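Local coordinates for protein histone-lysine N-methyltransferase SETMAR (Homo sapiens, PDB 3F2K) that methylates histone H3 and functions in DNA double-strand break repair and DNA integration, its mariner transposase domain binding DNA, at residues E39-Y44 with K72-I77; T97-A102 with A137-Q142. All blocks are in the same frame, centred on the assembly; numbering follows the deposited sequence. Where two conformers were deposited one is given.

Contact 1: E39-Y44 with K72-I77; sequences EKWILY and KVMVTI
Two antiparallel strands of the RNase H-like transposase core pair here, W41 facing M74 in a non-hydrogen-bonded pair while K40–V75 and I42–V73 carry the backbone bonds. Of the four N-H···O links, that from I42 N to V73 O spans 2.8 Å; that from K40 N to V75 O enters at a C=O···N angle of 161°. On the face that carries E39, W41 and L43, the six-membered ring of W41 is sandwiched: M74 CB sits 3.5 Å from the centroid, almost on the ring normal, and K72 CE covers the opposite side at 3.8 Å. K72 NZ, 4.5 Å from that same centroid, adds a cation-pi contact. M74 SE approaches obliquely, a Met-aromatic contact with the selenium 4.0 Å from W41 CZ2. Midway along strand 34-43, directly after the magnesium ligand D38, E39 CG packs against T76 OG1 at 3.4 Å. Having CG anti to the carbonyl carbon (chi1 -73°) and a bend at chi2, E39 brings OE2 to a water that also bonds T76 OG1; H135 is its direct partner. On the other face I42 CD1 meets V75 CG1 at 3.8 Å, I42 also touches F191 of helix 184-196, and K40 NZ reaches N173.

Contact 2: T97-A102 with A137-Q142; sequences TSEKYA and AQPTLQ
The first turn of helix 98-115 meets the start of helix 140-147 closely, with the CA atoms of A102 and T140 4.6 Å apart. S98 and T140 join them through polar atoms. In the conformer given, one of two, S98 OG is swung opposite its own N (chi1 -168°), accepts from T140 N at 3.2 Å with an N-H···O angle of 155°, and lies 2.9 Å from T140 OG1. The threonine hydroxyl is also 3.0 Å from S98 O, and P134 O is a further partner of both hydroxyls, a polar cluster that in this conformer links the two helix starts. Each helix has its N-cap residue: T97 OG1 receives K100 N in a capping bond, whereas P139, preceded by a cis peptide, occupies that position in the second helix. The proline ring packs beside the first helix, its CG 4.0 Å from A102 CB, and the E99 side chain crosses it at about a right angle. T140 OG1 lies at the edge of the Y101 ring, 3.4 Å from CD2; T140 CG2 is 3.6 Å from the same Y101 CD2. This ring also stacks on H135 and meets W78. Replacing the tyrosine by alanine is likely to take the stacking partner from H135 and open a gap beside T140 CG2.

Contact 1 closes before contact 2 opens along the chain, and their centres lie about 20 Å apart. The first joins strands 34-43 and 72-80 within the mixed sheet; the second joins helices 98-115 and 140-147 and belongs to the layer beside it. Strand 126-128, which neighbours 34-43, leads toward the second magnesium ligand, D130, and then to residues 137-142. The two contacts touch where E39 OE2 comes 3.4 Å from Y101 CE1, a packing contact. H135 connects them further, bonding E39 and stacking on Y101. Sheet and helices thus converge beside the magnesium site formed by D38 and D130, within the mariner transposase domain, which keeps some nuclease activity.

Contact 1: E39-Y44 with K72-I77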
ATOM      1  N   GLU A  39       0.732   0.478  -6.058  1.00 17.42           N
ATOM      2  CA  GLU A  39       1.055   1.212  -7.297  1.00 17.63           C
ATOM      3  C   GLU A  39      -0.254   1.830  -7.803  1.00 17.73           C
ATOM      4  O   GLU A  39      -1.361   1.240  -7.698  1.00 17.74           O
ATOM      5  CB  GLU A  39       1.646   0.231  -8.329  1.00 17.19           C
ATOM      6  CG  GLU A  39       3.108  -0.279  -8.047  1.00 19.24           C
ATOM      7  CD  GLU A  39       3.151  -1.531  -7.123  1.00 18.61           C
ATOM      8  OE1 GLU A  39       2.096  -1.995  -6.674  1.00 18.87           O
ATOM      9  OE2 GLU A  39       4.266  -2.055  -6.922  1.00 18.29           O
ATOM     10  N   LYS A  40      -0.129   3.022  -8.370  1.00 18.65           N
ATOM     11  CA  LYS A  40      -1.256   3.611  -9.113  1.00 21.28           C
ATOM     12  C   LYS A  40      -0.773   4.412 -10.339  1.00 23.11           C
ATOM     13  O   LYS A  40       0.183   5.160 -10.272  1.00 20.71           O
ATOM     14  CB  LYS A  40      -2.072   4.530  -8.174  1.00 20.20           C
ATOM     15  CG  LYS A  40      -3.057   5.472  -8.837  1.00 21.05           C
ATOM     16  CD  LYS A  40      -3.885   6.191  -7.808  1.00 21.33           C
ATOM     17  CE  LYS A  40      -4.791   7.215  -8.481  1.00 26.97           C
ATOM     18  NZ  LYS A  40      -5.892   6.376  -8.997  1.00 27.42           N
ATOM     19  N   TRP A  41      -1.461   4.239 -11.459  1.00 25.10           N
ATOM     20  CA  TRP A  41      -1.314   5.201 -12.570  1.00 26.39           C
ATOM     21  C   TRP A  41      -2.090   6.517 -12.353  1.00 25.96           C
ATOM     22  O   TRP A  41      -3.344   6.532 -12.223  1.00 27.87           O
ATOM     23  CB  TRP A  41      -1.726   4.525 -13.909  1.00 27.91           C
ATOM     24  CG  TRP A  41      -0.788   3.438 -14.325  1.00 31.18           C
ATOM     25  CD1 TRP A  41      -0.943   2.106 -14.118  1.00 34.47           C
ATOM     26  CD2 TRP A  41       0.497   3.602 -14.957  1.00 33.01           C
ATOM     27  NE1 TRP A  41       0.149   1.428 -14.594  1.00 35.70           N
ATOM     28  CE2 TRP A  41       1.042   2.319 -15.127  1.00 36.11           C
ATOM     29  CE3 TRP A  41       1.222   4.709 -15.416  1.00 32.10           C
ATOM     30  CZ2 TRP A  41       2.305   2.106 -15.739  1.00 33.99           C
ATOM     31  CZ3 TRP A  41       2.465   4.510 -16.017  1.00 34.13           C
ATOM     32  CH2 TRP A  41       3.006   3.220 -16.155  1.00 31.45           C
ATOM     33  N   ILE A  42      -1.343   7.610 -12.326  1.00 26.01           N
ATOM     34  CA  ILE A  42      -1.906   8.940 -12.158  1.00 27.34           C
ATOM     35  C   ILE A  42      -2.004   9.525 -13.608  1.00 28.63           C
ATOM     36  O   ILE A  42      -0.987   9.700 -14.273  1.00 27.86           O
ATOM     37  CB  ILE A  42      -1.018   9.849 -11.379  1.00 27.47           C
ATOM     38  CG1 ILE A  42      -0.984   9.437  -9.892  1.00 27.25           C
ATOM     39  CG2 ILE A  42      -1.495  11.378 -11.563  1.00 27.54           C
ATOM     40  CD1 ILE A  42      -0.144  10.343  -9.033  1.00 28.00           C
ATOM     41  N   LEU A  43      -3.234   9.739 -14.043  1.00 30.71           N
ATOM     42  CA  LEU A  43      -3.512  10.346 -15.357  1.00 32.51           C
ATOM     43  C   LEU A  43      -3.137  11.812 -15.340  1.00 32.90           C
ATOM     44  O   LEU A  43      -3.238  12.493 -14.310  1.00 31.90           O
ATOM     45  CB  LEU A  43      -4.990  10.233 -15.718  1.00 32.94           C
ATOM     46  CG  LEU A  43      -5.656   8.863 -15.729  1.00 34.05           C
ATOM     47  CD1 LEU A  43      -7.099   9.017 -16.045  1.00 38.37           C
ATOM     48  CD2 LEU A  43      -4.978   7.889 -16.703  1.00 38.22           C
ATOM     49  N   TYR A  44      -2.714  12.309 -16.495  1.00 33.87           N
ATOM     50  CA  TYR A  44      -2.363  13.707 -16.624  1.00 35.86           C
ATOM     51  C   TYR A  44      -3.632  14.567 -16.670  1.00 35.90           C
ATOM     52  O   TYR A  44      -3.651  15.676 -16.107  1.00 35.64           O
ATOM     53  CB  TYR A  44      -1.544  13.951 -17.888  1.00 36.70           C
ATOM     54  CG  TYR A  44      -0.063  13.658 -17.813  1.00 38.50           C
ATOM     55  CD1 TYR A  44       0.447  12.586 -17.054  1.00 38.50           C
ATOM     56  CD2 TYR A  44       0.830  14.400 -18.574  1.00 39.72           C
ATOM     57  CE1 TYR A  44       1.793  12.306 -17.032  1.00 39.00           C
ATOM     58  CE2 TYR A  44       2.176  14.115 -18.550  1.00 37.81           C
ATOM     59  CZ  TYR A  44       2.648  13.078 -17.770  1.00 38.72           C
ATOM     60  OH  TYR A  44       3.982  12.808 -17.773  1.00 39.73           O
ATOM     61  N   LYS A  72       0.166   9.348 -18.557  1.00 32.65           N
ATOM     62  CA  LYS A  72       0.032   8.879 -17.171  1.00 31.34           C
ATOM     63  C   LYS A  72       1.425   8.652 -16.621  1.00 30.30           C
ATOM     64  O   LYS A  72       2.414   8.462 -17.373  1.00 29.40           O
ATOM     65  CB  LYS A  72      -0.801   7.568 -17.099  1.00 31.93           C
ATOM     66  CG  LYS A  72      -0.279   6.435 -18.003  1.00 30.13           C
ATOM     67  CD  LYS A  72      -1.218   5.226 -18.082  1.00 34.95           C
ATOM     68  CE  LYS A  72      -0.433   3.964 -18.567  1.00 36.66           C
ATOM     69  NZ  LYS A  72       0.483   4.308 -19.809  1.00 40.52           N
ATOM     70  N   VAL A  73       1.530   8.647 -15.287  1.00 28.24           N
ATOM     71  CA  VAL A  73       2.785   8.289 -14.655  1.00 28.16           C
ATOM     72  C   VAL A  73       2.389   7.367 -13.490  1.00 26.84           C
ATOM     73  O   VAL A  73       1.384   7.624 -12.810  1.00 26.77           O
ATOM     74  CB  VAL A  73       3.596   9.554 -14.203  1.00 27.80           C
ATOM     75  CG1 VAL A  73       2.750  10.487 -13.273  1.00 27.26           C
ATOM     76  CG2 VAL A  73       4.965   9.185 -13.575  1.00 29.19           C
HETATM   77  N   MSE A  74       3.152   6.298 -13.293  1.00 27.25           N
HETATM   78  CA  MSE A  74       2.951   5.416 -12.139  1.00 26.64           C
HETATM   79  C   MSE A  74       3.678   5.879 -10.896  1.00 24.68           C
HETATM   80  O   MSE A  74       4.861   6.190 -10.917  1.00 25.35           O
HETATM   81  CB  MSE A  74       3.389   3.990 -12.473  1.00 26.06           C
HETATM   82  CG  MSE A  74       3.095   3.015 -11.378  1.00 28.18           C
HETATM   83 SE   MSE A  74       3.629   1.237 -12.015  1.00 36.59          SE
HETATM   84  CE  MSE A  74       5.211   1.000 -10.925  1.00 29.93           C
ATOM     85  N   VAL A  75       2.944   5.884  -9.790  1.00 22.43           N
ATOM     86  CA  VAL A  75       3.518   6.190  -8.460  1.00 20.67           C
ATOM     87  C   VAL A  75       3.383   4.933  -7.594  1.00 20.30           C
ATOM     88  O   VAL A  75       2.450   4.105  -7.774  1.00 20.01           O
ATOM     89  CB  VAL A  75       2.858   7.455  -7.812  1.00 20.53           C
ATOM     90  CG1 VAL A  75       1.350   7.214  -7.477  1.00 21.75           C
ATOM     91  CG2 VAL A  75       3.654   7.947  -6.540  1.00 20.94           C
ATOM     92  N   THR A  76       4.325   4.773  -6.677  1.00 18.90           N
ATOM     93  CA  THR A  76       4.313   3.743  -5.659  1.00 18.55           C
ATOM     94  C   THR A  76       4.529   4.563  -4.359  1.00 18.55           C
ATOM     95  O   THR A  76       5.387   5.464  -4.278  1.00 20.45           O
ATOM     96  CB  THR A  76       5.408   2.669  -5.890  1.00 19.41           C
ATOM     97  OG1 THR A  76       5.299   2.154  -7.240  1.00 19.28           O
ATOM     98  CG2 THR A  76       5.244   1.524  -4.867  1.00 18.78           C
ATOM     99  N   ILE A  77       3.667   4.308  -3.401  1.00 18.95           N
ATOM    100  CA  ILE A  77       3.746   4.932  -2.083  1.00 17.55           C
ATOM    101  C   ILE A  77       3.845   3.852  -1.010  1.00 16.59           C
ATOM    102  O   ILE A  77       3.133   2.822  -1.032  1.00 16.00           O
ATOM    103  CB  ILE A  77       2.551   5.896  -1.808  1.00 18.99           C
ATOM    104  CG1 ILE A  77       2.767   6.640  -0.458  1.00 18.39           C
ATOM    105  CG2 ILE A  77       1.234   5.164  -1.860  1.00 22.58           C
ATOM    106  CD1 ILE A  77       1.698   7.689  -0.118  1.00 20.27           C
TER
HETATM  107  O   HOH W   1       6.246  -0.364  -7.265  1.00 19.44           O

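Contact 2: T97-A102 with A137-Q142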
ATOM      1  N   THR A  97       9.758  -4.320 -12.713  1.00 19.52           N
ATOM      2  CA  THR A  97      10.285  -5.688 -12.563  1.00 17.68           C
ATOM      3  C   THR A  97      10.475  -5.982 -11.085  1.00 17.37           C
ATOM      4  O   THR A  97      10.459  -5.021 -10.250  1.00 16.29           O
ATOM      5  CB  THR A  97      11.675  -5.831 -13.235  1.00 15.44           C
ATOM      6  OG1 THR A  97      12.591  -4.904 -12.640  1.00 16.52           O
ATOM      7  CG2 THR A  97      11.620  -5.451 -14.748  1.00 18.69           C
ATOM      8  N   SER A  98      10.661  -7.260 -10.758  1.00 16.02           N
ATOM      9  CA  SER A  98      10.949  -7.634  -9.376  0.50 16.10           C
ATOM     10  C   SER A  98      12.326  -7.072  -8.979  1.00 17.10           C
ATOM     11  O   SER A  98      12.553  -6.775  -7.797  1.00 15.86           O
ATOM     12  CB  SER A  98      10.868  -9.147  -9.157  0.50 14.71           C
ATOM     13  OG  SER A  98      10.882  -9.475  -7.758  0.50 12.67           O
ATOM     14  N   GLU A  99      13.222  -6.903  -9.976  1.00 17.29           N
ATOM     15  CA  GLU A  99      14.548  -6.340  -9.728  1.00 17.14           C
ATOM     16  C   GLU A  99      14.394  -4.887  -9.256  1.00 17.00           C
ATOM     17  O   GLU A  99      15.013  -4.458  -8.276  1.00 16.12           O
ATOM     18  CB  GLU A  99      15.493  -6.441 -10.971  1.00 16.10           C
ATOM     19  CG  GLU A  99      15.965  -7.880 -11.195  1.00 16.79           C
ATOM     20  CD  GLU A  99      14.994  -8.706 -12.080  1.00 16.99           C
ATOM     21  OE1 GLU A  99      13.921  -8.204 -12.528  1.00 18.90           O
ATOM     22  OE2 GLU A  99      15.334  -9.841 -12.408  1.00 14.53           O
ATOM     23  N   LYS A 100      13.568  -4.145  -9.952  1.00 16.03           N
ATOM     24  CA  LYS A 100      13.326  -2.728  -9.631  1.00 17.53           C
ATOM     25  C   LYS A 100      12.638  -2.655  -8.252  1.00 16.79           C
ATOM     26  O   LYS A 100      12.933  -1.772  -7.467  1.00 16.11           O
ATOM     27  CB  LYS A 100      12.397  -2.140 -10.720  1.00 18.38           C
ATOM     28  CG  LYS A 100      11.848  -0.734 -10.434  1.00 21.80           C
ATOM     29  CD  LYS A 100      13.005   0.104  -9.987  1.00 24.89           C
ATOM     30  CE  LYS A 100      12.976   1.454 -10.618  1.00 30.77           C
ATOM     31  NZ  LYS A 100      12.312   2.397  -9.662  1.00 34.54           N
ATOM     32  N   TYR A 101      11.630  -3.493  -8.057  1.00 17.48           N
ATOM     33  CA  TYR A 101      10.849  -3.442  -6.776  1.00 16.23           C
ATOM     34  C   TYR A 101      11.760  -3.792  -5.609  1.00 16.30           C
ATOM     35  O   TYR A 101      11.627  -3.140  -4.534  1.00 16.51           O
ATOM     36  CB  TYR A 101       9.680  -4.370  -6.852  1.00 15.48           C
ATOM     37  CG  TYR A 101       8.661  -4.244  -5.778  1.00 16.82           C
ATOM     38  CD1 TYR A 101       7.785  -3.140  -5.754  1.00 14.95           C
ATOM     39  CD2 TYR A 101       8.524  -5.250  -4.822  1.00 15.37           C
ATOM     40  CE1 TYR A 101       6.782  -3.049  -4.824  1.00 16.84           C
ATOM     41  CE2 TYR A 101       7.502  -5.163  -3.818  1.00 17.47           C
ATOM     42  CZ  TYR A 101       6.641  -4.053  -3.855  1.00 16.88           C
ATOM     43  OH  TYR A 101       5.625  -3.935  -2.893  1.00 20.29           O
ATOM     44  N   ALA A 102      12.687  -4.747  -5.792  1.00 13.84           N
ATOM     45  CA  ALA A 102      13.695  -5.036  -4.740  1.00 16.51           C
ATOM     46  C   ALA A 102      14.567  -3.814  -4.334  1.00 17.89           C
ATOM     47  O   ALA A 102      14.778  -3.574  -3.123  1.00 16.59           O
ATOM     48  CB  ALA A 102      14.569  -6.298  -5.095  1.00 16.76           C
ATOM     49  N   ALA A 137       7.928 -12.255  -6.653  1.00 16.74           N
ATOM     50  CA  ALA A 137       8.992 -12.939  -7.401  1.00 17.48           C
ATOM     51  C   ALA A 137      10.341 -12.678  -6.700  1.00 17.75           C
ATOM     52  O   ALA A 137      10.400 -11.908  -5.745  1.00 16.50           O
ATOM     53  CB  ALA A 137       9.032 -12.407  -8.805  1.00 15.72           C
ATOM     54  N   GLN A 138      11.367 -13.398  -7.141  1.00 17.01           N
ATOM     55  CA  GLN A 138      12.734 -13.056  -6.803  1.00 18.56           C
ATOM     56  C   GLN A 138      13.145 -11.926  -7.799  1.00 17.32           C
ATOM     57  O   GLN A 138      12.726 -11.940  -9.012  1.00 17.92           O
ATOM     58  CB  GLN A 138      13.612 -14.308  -6.966  1.00 18.76           C
ATOM     59  CG  GLN A 138      13.399 -15.418  -5.964  1.00 19.83           C
ATOM     60  CD  GLN A 138      13.629 -15.026  -4.495  1.00 20.62           C
ATOM     61  OE1 GLN A 138      14.013 -13.873  -4.180  1.00 18.24           O
ATOM     62  NE2 GLN A 138      13.407 -16.023  -3.580  1.00 20.60           N
ATOM     63  N   PRO A 139      14.023 -11.017  -7.383  1.00 17.44           N
ATOM     64  CA  PRO A 139      14.697 -11.062  -6.074  1.00 18.00           C
ATOM     65  C   PRO A 139      14.048 -10.276  -4.960  1.00 18.03           C
ATOM     66  O   PRO A 139      14.672 -10.125  -3.901  1.00 16.91           O
ATOM     67  CB  PRO A 139      16.101 -10.494  -6.405  1.00 15.65           C
ATOM     68  CG  PRO A 139      15.792  -9.376  -7.360  1.00 17.99           C
ATOM     69  CD  PRO A 139      14.626  -9.985  -8.257  1.00 17.64           C
ATOM     70  N   THR A 140      12.794  -9.831  -5.184  1.00 17.45           N
ATOM     71  CA  THR A 140      11.990  -9.230  -4.109  1.00 16.36           C
ATOM     72  C   THR A 140      11.924 -10.114  -2.851  1.00 16.39           C
ATOM     73  O   THR A 140      12.100  -9.600  -1.732  1.00 15.45           O
ATOM     74  CB  THR A 140      10.594  -8.808  -4.652  1.00 17.15           C
ATOM     75  OG1 THR A 140      10.802  -7.688  -5.505  1.00 19.27           O
ATOM     76  CG2 THR A 140       9.625  -8.371  -3.447  1.00 15.65           C
ATOM     77  N   LEU A 141      11.605 -11.410  -2.988  1.00 15.90           N
ATOM     78  CA  LEU A 141      11.473 -12.247  -1.819  1.00 16.03           C
ATOM     79  C   LEU A 141      12.774 -12.297  -1.010  1.00 16.87           C
ATOM     80  O   LEU A 141      12.776 -12.132   0.221  1.00 16.32           O
ATOM     81  CB  LEU A 141      11.025 -13.665  -2.230  1.00 14.67           C
ATOM     82  CG  LEU A 141       9.602 -13.648  -2.891  1.00 16.91           C
ATOM     83  CD1 LEU A 141       9.256 -15.028  -3.254  1.00 17.72           C
ATOM     84  CD2 LEU A 141       8.600 -13.114  -1.806  1.00 17.87           C
ATOM     85  N   GLN A 142      13.884 -12.511  -1.695  1.00 17.11           N
ATOM     86  CA  GLN A 142      15.176 -12.494  -0.989  1.00 18.26           C
ATOM     87  C   GLN A 142      15.486 -11.139  -0.285  1.00 17.63           C
ATOM     88  O   GLN A 142      16.010 -11.137   0.813  1.00 17.19           O
ATOM     89  CB  GLN A 142      16.303 -12.883  -1.922  1.00 19.01           C
ATOM     90  CG  GLN A 142      17.582 -13.172  -1.066  1.00 23.78           C
ATOM     91  CD  GLN A 142      18.768 -13.542  -1.901  1.00 32.46           C
ATOM     92  OE1 GLN A 142      19.334 -12.714  -2.649  1.00 38.32           O
ATOM     93  NE2 GLN A 142      19.166 -14.781  -1.781  1.00 35.87           N
TER